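Local coordinates for TATA-box-binding protein (Methanococcus jannaschii, PDB 2Z8U), which probably binds the TATA box of archaeal promoters as a general transcription factor, helping to activate genes transcribed by RNA polymerase, at residues V51-I63 / G73-I87. Numbering follows the deposited sequence.
Sequences VCRLSVPKVALLI and GAKSKEEAEIAIKKI
The carboxylate of E79 lies against the ring of P57, with CB of P57 4.0 Å from OE1 of E79, and the two side chains run past each other in opposite directions. OE2 of E79 accepts a hydrogen bond from K75 N at 2.8 Å, met from above the carboxylate plane and 42° out of it. In the strand 51-54, CG1 of V51 covers one face of the R53 guanidinium, whose NH2 forms a salt bridge with E41. E79 reaches P57 and K75 because CG is anti to the backbone N (chi1 179°) and the chain beyond is extended; its own N donates to OG of S76, the N-cap of the helix. With an alanine at E79, the K75 amide would probably lose its acceptor and P57 the wall beside its ring. The antiparallel strands 51-54 and 59-63, joined by a turn containing the cis peptide before P57, belong to the curved sheet of the TBP saddle in its first repeat, and helix 77-94 packs across one face. On the other face, A60 and L62 pack against L126 of the second subunit. Under the helix, CG2 of V59 meets CB of A83 at 3.7 Å; CG1 of V59 lies 3.5 Å from A74 N, in the loop ahead of it. L61 CD2 rests on I84 CG1 at 3.8 Å. I87 and L54 meet tip to tip, CD1 to CD1 at 4.1 Å.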
ATOM      1  N   VAL B  51       4.383 -35.177 -12.850  1.00 36.50           N
ATOM      2  CA  VAL B  51       5.474 -34.635 -13.676  1.00 37.74           C
ATOM      3  C   VAL B  51       6.157 -35.738 -14.469  1.00 38.64           C
ATOM      4  O   VAL B  51       6.537 -36.753 -13.903  1.00 37.71           O
ATOM      5  CB  VAL B  51       6.535 -33.882 -12.819  1.00 38.40           C
ATOM      6  CG1 VAL B  51       7.667 -33.339 -13.690  1.00 38.30           C
ATOM      7  CG2 VAL B  51       5.878 -32.760 -12.025  1.00 38.24           C
ATOM      8  N   CYS B  52       6.274 -35.543 -15.783  1.00 40.89           N
ATOM      9  CA  CYS B  52       6.995 -36.462 -16.655  1.00 41.56           C
ATOM     10  C   CYS B  52       8.093 -35.699 -17.397  1.00 42.08           C
ATOM     11  O   CYS B  52       7.818 -34.732 -18.105  1.00 40.61           O
ATOM     12  CB  CYS B  52       6.070 -37.139 -17.667  1.00 42.43           C
ATOM     13  SG  CYS B  52       6.996 -38.314 -18.776  1.00 45.12           S
ATOM     14  N   ARG B  53       9.334 -36.139 -17.225  1.00 43.15           N
ATOM     15  CA  ARG B  53      10.480 -35.473 -17.838  1.00 45.33           C
ATOM     16  C   ARG B  53      11.075 -36.332 -18.934  1.00 46.30           C
ATOM     17  O   ARG B  53      11.678 -37.372 -18.660  1.00 46.43           O
ATOM     18  CB  ARG B  53      11.529 -35.119 -16.791  1.00 45.34           C
ATOM     19  CG  ARG B  53      11.302 -33.770 -16.140  1.00 46.52           C
ATOM     20  CD  ARG B  53      12.371 -33.475 -15.108  1.00 50.43           C
ATOM     21  NE  ARG B  53      11.861 -33.647 -13.750  1.00 52.01           N
ATOM     22  CZ  ARG B  53      11.448 -32.643 -12.982  1.00 53.00           C
ATOM     23  NH1 ARG B  53      11.498 -31.390 -13.442  1.00 53.21           N
ATOM     24  NH2 ARG B  53      10.992 -32.887 -11.753  1.00 52.69           N
ATOM     25  N   LEU B  54      10.872 -35.901 -20.176  1.00 47.79           N
ATOM     26  CA  LEU B  54      11.382 -36.607 -21.348  1.00 48.65           C
ATOM     27  C   LEU B  54      12.817 -36.221 -21.651  1.00 49.35           C
ATOM     28  O   LEU B  54      13.217 -35.065 -21.473  1.00 49.40           O
ATOM     29  CB  LEU B  54      10.496 -36.366 -22.570  1.00 48.54           C
ATOM     30  CG  LEU B  54       9.101 -36.984 -22.470  1.00 49.71           C
ATOM     31  CD1 LEU B  54       8.223 -36.571 -23.636  1.00 50.42           C
ATOM     32  CD2 LEU B  54       9.214 -38.501 -22.383  1.00 49.28           C
ATOM     33  N   SER B  55      13.585 -37.209 -22.102  1.00 50.37           N
ATOM     34  CA  SER B  55      14.995 -37.019 -22.421  1.00 51.34           C
ATOM     35  C   SER B  55      15.221 -36.619 -23.881  1.00 51.71           C
ATOM     36  O   SER B  55      16.073 -35.769 -24.176  1.00 52.10           O
ATOM     37  CB  SER B  55      15.786 -38.287 -22.088  1.00 51.31           C
ATOM     38  OG  SER B  55      17.057 -38.240 -22.697  1.00 53.16           O
ATOM     39  N   VAL B  56      14.489 -37.258 -24.791  1.00 51.97           N
ATOM     40  CA  VAL B  56      14.563 -36.931 -26.217  1.00 52.22           C
ATOM     41  C   VAL B  56      13.134 -36.699 -26.697  1.00 51.91           C
ATOM     42  O   VAL B  56      12.344 -37.642 -26.744  1.00 52.38           O
ATOM     43  CB  VAL B  56      15.255 -38.056 -27.063  1.00 52.46           C
ATOM     44  CG1 VAL B  56      15.255 -37.699 -28.549  1.00 53.27           C
ATOM     45  CG2 VAL B  56      16.695 -38.320 -26.590  1.00 52.24           C
ATOM     46  N   PRO B  57      12.767 -35.432 -26.974  1.00 51.61           N
ATOM     47  CA  PRO B  57      13.595 -34.237 -26.762  1.00 50.75           C
ATOM     48  C   PRO B  57      13.537 -33.834 -25.276  1.00 49.43           C
ATOM     49  O   PRO B  57      12.747 -34.406 -24.529  1.00 49.45           O
ATOM     50  CB  PRO B  57      12.914 -33.186 -27.644  1.00 50.87           C
ATOM     51  CG  PRO B  57      11.457 -33.585 -27.641  1.00 51.28           C
ATOM     52  CD  PRO B  57      11.423 -35.095 -27.493  1.00 51.60           C
ATOM     53  N   LYS B  58      14.390 -32.897 -24.854  1.00 47.85           N
ATOM     54  CA  LYS B  58      14.423 -32.451 -23.458  1.00 46.36           C
ATOM     55  C   LYS B  58      13.177 -31.607 -23.160  1.00 45.03           C
ATOM     56  O   LYS B  58      13.223 -30.376 -23.204  1.00 45.01           O
ATOM     57  CB  LYS B  58      15.692 -31.638 -23.195  1.00 46.48           C
ATOM     58  CG  LYS B  58      16.239 -31.711 -21.762  1.00 47.19           C
ATOM     59  CD  LYS B  58      17.554 -30.908 -21.601  1.00 46.79           C
ATOM     60  CE  LYS B  58      18.778 -31.617 -22.216  1.00 48.78           C
ATOM     61  NZ  LYS B  58      20.062 -30.861 -22.045  1.00 47.06           N
ATOM     62  N   VAL B  59      12.061 -32.271 -22.891  1.00 42.92           N
ATOM     63  CA  VAL B  59      10.820 -31.567 -22.557  1.00 41.50           C
ATOM     64  C   VAL B  59      10.203 -32.183 -21.298  1.00 40.28           C
ATOM     65  O   VAL B  59      10.421 -33.362 -21.008  1.00 40.09           O
ATOM     66  CB  VAL B  59       9.784 -31.572 -23.726  1.00 41.71           C
ATOM     67  CG1 VAL B  59      10.340 -30.907 -24.992  1.00 42.55           C
ATOM     68  CG2 VAL B  59       9.305 -32.986 -24.037  1.00 44.11           C
ATOM     69  N   ALA B  60       9.428 -31.384 -20.570  1.00 38.96           N
ATOM     70  CA  ALA B  60       8.777 -31.841 -19.361  1.00 37.54           C
ATOM     71  C   ALA B  60       7.284 -31.542 -19.445  1.00 37.66           C
ATOM     72  O   ALA B  60       6.873 -30.513 -19.999  1.00 35.29           O
ATOM     73  CB  ALA B  60       9.387 -31.157 -18.137  1.00 38.20           C
ATOM     74  N   LEU B  61       6.490 -32.441 -18.889  1.00 36.27           N
ATOM     75  CA  LEU B  61       5.040 -32.269 -18.889  1.00 36.63           C
ATOM     76  C   LEU B  61       4.534 -32.332 -17.458  1.00 35.96           C
ATOM     77  O   LEU B  61       5.034 -33.120 -16.650  1.00 35.43           O
ATOM     78  CB  LEU B  61       4.361 -33.362 -19.736  1.00 37.30           C
ATOM     79  CG  LEU B  61       4.642 -33.410 -21.254  1.00 40.38           C
ATOM     80  CD1 LEU B  61       5.835 -34.307 -21.577  1.00 43.71           C
ATOM     81  CD2 LEU B  61       3.431 -33.952 -21.952  1.00 43.62           C
ATOM     82  N   LEU B  62       3.542 -31.498 -17.161  1.00 35.60           N
ATOM     83  CA  LEU B  62       2.832 -31.521 -15.906  1.00 35.92           C
ATOM     84  C   LEU B  62       1.402 -31.887 -16.248  1.00 35.77           C
ATOM     85  O   LEU B  62       0.767 -31.221 -17.077  1.00 34.96           O
ATOM     86  CB  LEU B  62       2.905 -30.158 -15.205  1.00 36.55           C
ATOM     87  CG  LEU B  62       2.062 -29.906 -13.938  1.00 35.93           C
ATOM     88  CD1 LEU B  62       2.369 -30.872 -12.809  1.00 37.00           C
ATOM     89  CD2 LEU B  62       2.246 -28.462 -13.469  1.00 37.05           C
ATOM     90  N   ILE B  63       0.933 -32.996 -15.672  1.00 35.86           N
ATOM     91  CA  ILE B  63      -0.392 -33.509 -15.992  1.00 36.23           C
ATOM     92  C   ILE B  63      -1.305 -33.490 -14.762  1.00 36.92           C
ATOM     93  O   ILE B  63      -0.940 -34.029 -13.718  1.00 35.67           O
ATOM     94  CB  ILE B  63      -0.335 -34.961 -16.532  1.00 36.50           C
ATOM     95  CG1 ILE B  63       0.705 -35.092 -17.659  1.00 36.90           C
ATOM     96  CG2 ILE B  63      -1.747 -35.415 -16.963  1.00 36.95           C
ATOM     97  CD1 ILE B  63       0.896 -36.498 -18.189  1.00 36.32           C
ATOM     98  N   GLY B  73      10.152 -26.718 -22.289  1.00 35.56           N
ATOM     99  CA  GLY B  73      11.394 -27.263 -22.803  1.00 34.90           C
ATOM    100  C   GLY B  73      11.475 -27.353 -24.309  1.00 35.18           C
ATOM    101  O   GLY B  73      12.581 -27.375 -24.870  1.00 34.52           O
ATOM    102  N   ALA B  74      10.320 -27.430 -24.973  1.00 35.01           N
ATOM    103  CA  ALA B  74      10.285 -27.558 -26.431  1.00 35.31           C
ATOM    104  C   ALA B  74      10.805 -26.289 -27.119  1.00 35.47           C
ATOM    105  O   ALA B  74      10.657 -25.187 -26.593  1.00 34.80           O
ATOM    106  CB  ALA B  74       8.887 -27.875 -26.895  1.00 35.87           C
ATOM    107  N   LYS B  75      11.403 -26.469 -28.287  1.00 35.01           N
ATOM    108  CA  LYS B  75      11.961 -25.379 -29.074  1.00 36.15           C
ATOM    109  C   LYS B  75      10.845 -24.653 -29.833  1.00 35.23           C
ATOM    110  O   LYS B  75      10.996 -23.489 -30.199  1.00 33.78           O
ATOM    111  CB  LYS B  75      13.018 -25.890 -30.069  1.00 36.15           C
ATOM    112  CG  LYS B  75      14.290 -26.509 -29.464  1.00 37.09           C
ATOM    113  CD  LYS B  75      15.352 -26.761 -30.563  1.00 38.08           C
ATOM    114  CE  LYS B  75      16.535 -27.570 -30.047  1.00 40.02           C
ATOM    115  NZ  LYS B  75      17.712 -27.528 -30.970  1.00 44.25           N
ATOM    116  N   SER B  76       9.734 -25.356 -30.056  1.00 34.09           N
ATOM    117  CA  SER B  76       8.602 -24.861 -30.858  1.00 34.18           C
ATOM    118  C   SER B  76       7.303 -25.518 -30.387  1.00 34.92           C
ATOM    119  O   SER B  76       7.332 -26.587 -29.752  1.00 33.92           O
ATOM    120  CB  SER B  76       8.803 -25.205 -32.348  1.00 34.31           C
ATOM    121  OG  SER B  76       8.687 -26.609 -32.533  1.00 33.75           O
ATOM    122  N   LYS B  77       6.177 -24.892 -30.728  1.00 34.89           N
ATOM    123  CA  LYS B  77       4.852 -25.481 -30.517  1.00 36.49           C
ATOM    124  C   LYS B  77       4.743 -26.866 -31.122  1.00 35.07           C
ATOM    125  O   LYS B  77       4.179 -27.760 -30.508  1.00 34.75           O
ATOM    126  CB  LYS B  77       3.755 -24.572 -31.103  1.00 36.90           C
ATOM    127  CG  LYS B  77       2.332 -25.091 -30.880  1.00 41.71           C
ATOM    128  CD  LYS B  77       1.353 -24.238 -31.651  1.00 47.99           C
ATOM    129  CE  LYS B  77       0.092 -25.002 -32.019  1.00 50.94           C
ATOM    130  NZ  LYS B  77      -0.741 -24.175 -32.939  1.00 53.80           N
ATOM    131  N   GLU B  78       5.282 -27.045 -32.337  1.00 34.50           N
ATOM    132  CA  GLU B  78       5.184 -28.331 -33.018  1.00 33.92           C
ATOM    133  C   GLU B  78       5.966 -29.403 -32.308  1.00 33.49           C
ATOM    134  O   GLU B  78       5.480 -30.532 -32.197  1.00 32.33           O
ATOM    135  CB  GLU B  78       5.616 -28.261 -34.505  1.00 34.61           C
ATOM    136  CG  GLU B  78       4.669 -27.461 -35.399  1.00 35.01           C
ATOM    137  CD  GLU B  78       4.762 -25.976 -35.146  1.00 37.43           C
ATOM    138  OE1 GLU B  78       5.780 -25.537 -34.577  1.00 37.10           O
ATOM    139  OE2 GLU B  78       3.813 -25.247 -35.501  1.00 39.74           O
ATOM    140  N   GLU B  79       7.179 -29.067 -31.851  1.00 32.54           N
ATOM    141  CA  GLU B  79       7.970 -30.029 -31.097  1.00 32.75           C
ATOM    142  C   GLU B  79       7.234 -30.496 -29.829  1.00 32.66           C
ATOM    143  O   GLU B  79       7.236 -31.698 -29.489  1.00 32.37           O
ATOM    144  CB  GLU B  79       9.318 -29.460 -30.704  1.00 33.14           C
ATOM    145  CG  GLU B  79      10.147 -30.450 -29.892  1.00 35.21           C
ATOM    146  CD  GLU B  79      11.573 -30.023 -29.719  1.00 37.51           C
ATOM    147  OE1 GLU B  79      12.432 -30.458 -30.519  1.00 40.05           O
ATOM    148  OE2 GLU B  79      11.831 -29.235 -28.796  1.00 37.20           O
ATOM    149  N   ALA B  80       6.637 -29.528 -29.134  1.00 32.82           N
ATOM    150  CA  ALA B  80       5.828 -29.799 -27.954  1.00 33.23           C
ATOM    151  C   ALA B  80       4.652 -30.712 -28.303  1.00 33.50           C
ATOM    152  O   ALA B  80       4.405 -31.669 -27.598  1.00 32.81           O
ATOM    153  CB  ALA B  80       5.343 -28.523 -27.317  1.00 33.05           C
ATOM    154  N   GLU B  81       3.929 -30.411 -29.382  1.00 34.28           N
ATOM    155  CA  GLU B  81       2.772 -31.243 -29.775  1.00 34.72           C
ATOM    156  C   GLU B  81       3.171 -32.699 -30.074  1.00 34.23           C
ATOM    157  O   GLU B  81       2.448 -33.649 -29.721  1.00 33.45           O
ATOM    158  CB  GLU B  81       2.044 -30.631 -30.975  1.00 35.29           C
ATOM    159  CG  GLU B  81       0.728 -31.403 -31.300  1.00 36.14           C
ATOM    160  CD  GLU B  81      -0.158 -30.662 -32.287  1.00 36.71           C
ATOM    161  OE1 GLU B  81       0.040 -29.435 -32.472  1.00 35.16           O
ATOM    162  OE2 GLU B  81      -1.060 -31.307 -32.868  1.00 37.79           O
ATOM    163  N   ILE B  82       4.317 -32.869 -30.733  1.00 34.39           N
ATOM    164  CA  ILE B  82       4.849 -34.204 -31.010  1.00 34.79           C
ATOM    165  C   ILE B  82       5.090 -34.978 -29.710  1.00 34.83           C
ATOM    166  O   ILE B  82       4.658 -36.126 -29.590  1.00 33.91           O
ATOM    167  CB  ILE B  82       6.106 -34.139 -31.931  1.00 35.00           C
ATOM    168  CG1 ILE B  82       5.669 -33.684 -33.328  1.00 35.10           C
ATOM    169  CG2 ILE B  82       6.816 -35.486 -32.028  1.00 36.22           C
ATOM    170  CD1 ILE B  82       6.799 -33.228 -34.252  1.00 35.90           C
ATOM    171  N   ALA B  83       5.760 -34.333 -28.747  1.00 34.47           N
ATOM    172  CA  ALA B  83       5.996 -34.925 -27.436  1.00 34.91           C
ATOM    173  C   ALA B  83       4.707 -35.281 -26.735  1.00 34.62           C
ATOM    174  O   ALA B  83       4.592 -36.375 -26.189  1.00 34.86           O
ATOM    175  CB  ALA B  83       6.824 -33.996 -26.561  1.00 34.62           C
ATOM    176  N   ILE B  84       3.750 -34.363 -26.758  1.00 34.64           N
ATOM    177  CA  ILE B  84       2.448 -34.593 -26.100  1.00 34.55           C
ATOM    178  C   ILE B  84       1.725 -35.772 -26.761  1.00 34.38           C
ATOM    179  O   ILE B  84       1.235 -36.661 -26.075  1.00 33.58           O
ATOM    180  CB  ILE B  84       1.566 -33.310 -26.061  1.00 34.25           C
ATOM    181  CG1 ILE B  84       2.171 -32.298 -25.082  1.00 33.72           C
ATOM    182  CG2 ILE B  84       0.088 -33.663 -25.617  1.00 34.09           C
ATOM    183  CD1 ILE B  84       1.667 -30.803 -25.248  1.00 35.24           C
ATOM    184  N   LYS B  85       1.694 -35.816 -28.092  1.00 34.18           N
ATOM    185  CA  LYS B  85       1.015 -36.932 -28.751  1.00 35.02           C
ATOM    186  C   LYS B  85       1.650 -38.324 -28.466  1.00 35.00           C
ATOM    187  O   LYS B  85       0.968 -39.337 -28.473  1.00 33.57           O
ATOM    188  CB  LYS B  85       0.788 -36.653 -30.236  1.00 36.99           C
ATOM    189  CG  LYS B  85      -0.425 -35.714 -30.467  1.00 38.14           C
ATOM    190  CD  LYS B  85      -0.397 -34.985 -31.798  1.00 42.99           C
ATOM    191  CE  LYS B  85      -1.787 -34.320 -32.116  1.00 44.76           C
ATOM    192  NZ  LYS B  85      -2.264 -33.139 -31.230  1.00 45.96           N
ATOM    193  N   LYS B  86       2.955 -38.348 -28.215  1.00 34.87           N
ATOM    194  CA  LYS B  86       3.662 -39.586 -27.868  1.00 34.87           C
ATOM    195  C   LYS B  86       3.199 -40.102 -26.520  1.00 34.02           C
ATOM    196  O   LYS B  86       2.939 -41.313 -26.335  1.00 32.79           O
ATOM    197  CB  LYS B  86       5.168 -39.317 -27.831  1.00 34.60           C
ATOM    198  CG  LYS B  86       5.809 -39.320 -29.216  1.00 37.78           C
ATOM    199  CD  LYS B  86       7.317 -39.092 -29.161  1.00 38.33           C
ATOM    200  CE  LYS B  86       7.875 -38.860 -30.576  1.00 42.96           C
ATOM    201  NZ  LYS B  86       9.343 -38.600 -30.528  1.00 46.50           N
ATOM    202  N   ILE B  87       3.090 -39.169 -25.572  1.00 33.74           N
ATOM    203  CA  ILE B  87       2.542 -39.473 -24.234  1.00 33.86           C
ATOM    204  C   ILE B  87       1.085 -39.937 -24.327  1.00 33.68           C
ATOM    205  O   ILE B  87       0.716 -40.931 -23.682  1.00 32.18           O
ATOM    206  CB  ILE B  87       2.709 -38.258 -23.284  1.00 35.06           C
ATOM    207  CG1 ILE B  87       4.209 -37.894 -23.139  1.00 35.62           C
ATOM    208  CG2 ILE B  87       1.997 -38.476 -21.944  1.00 36.90           C
ATOM    209  CD1 ILE B  87       5.049 -38.860 -22.315  1.00 40.04           C
TER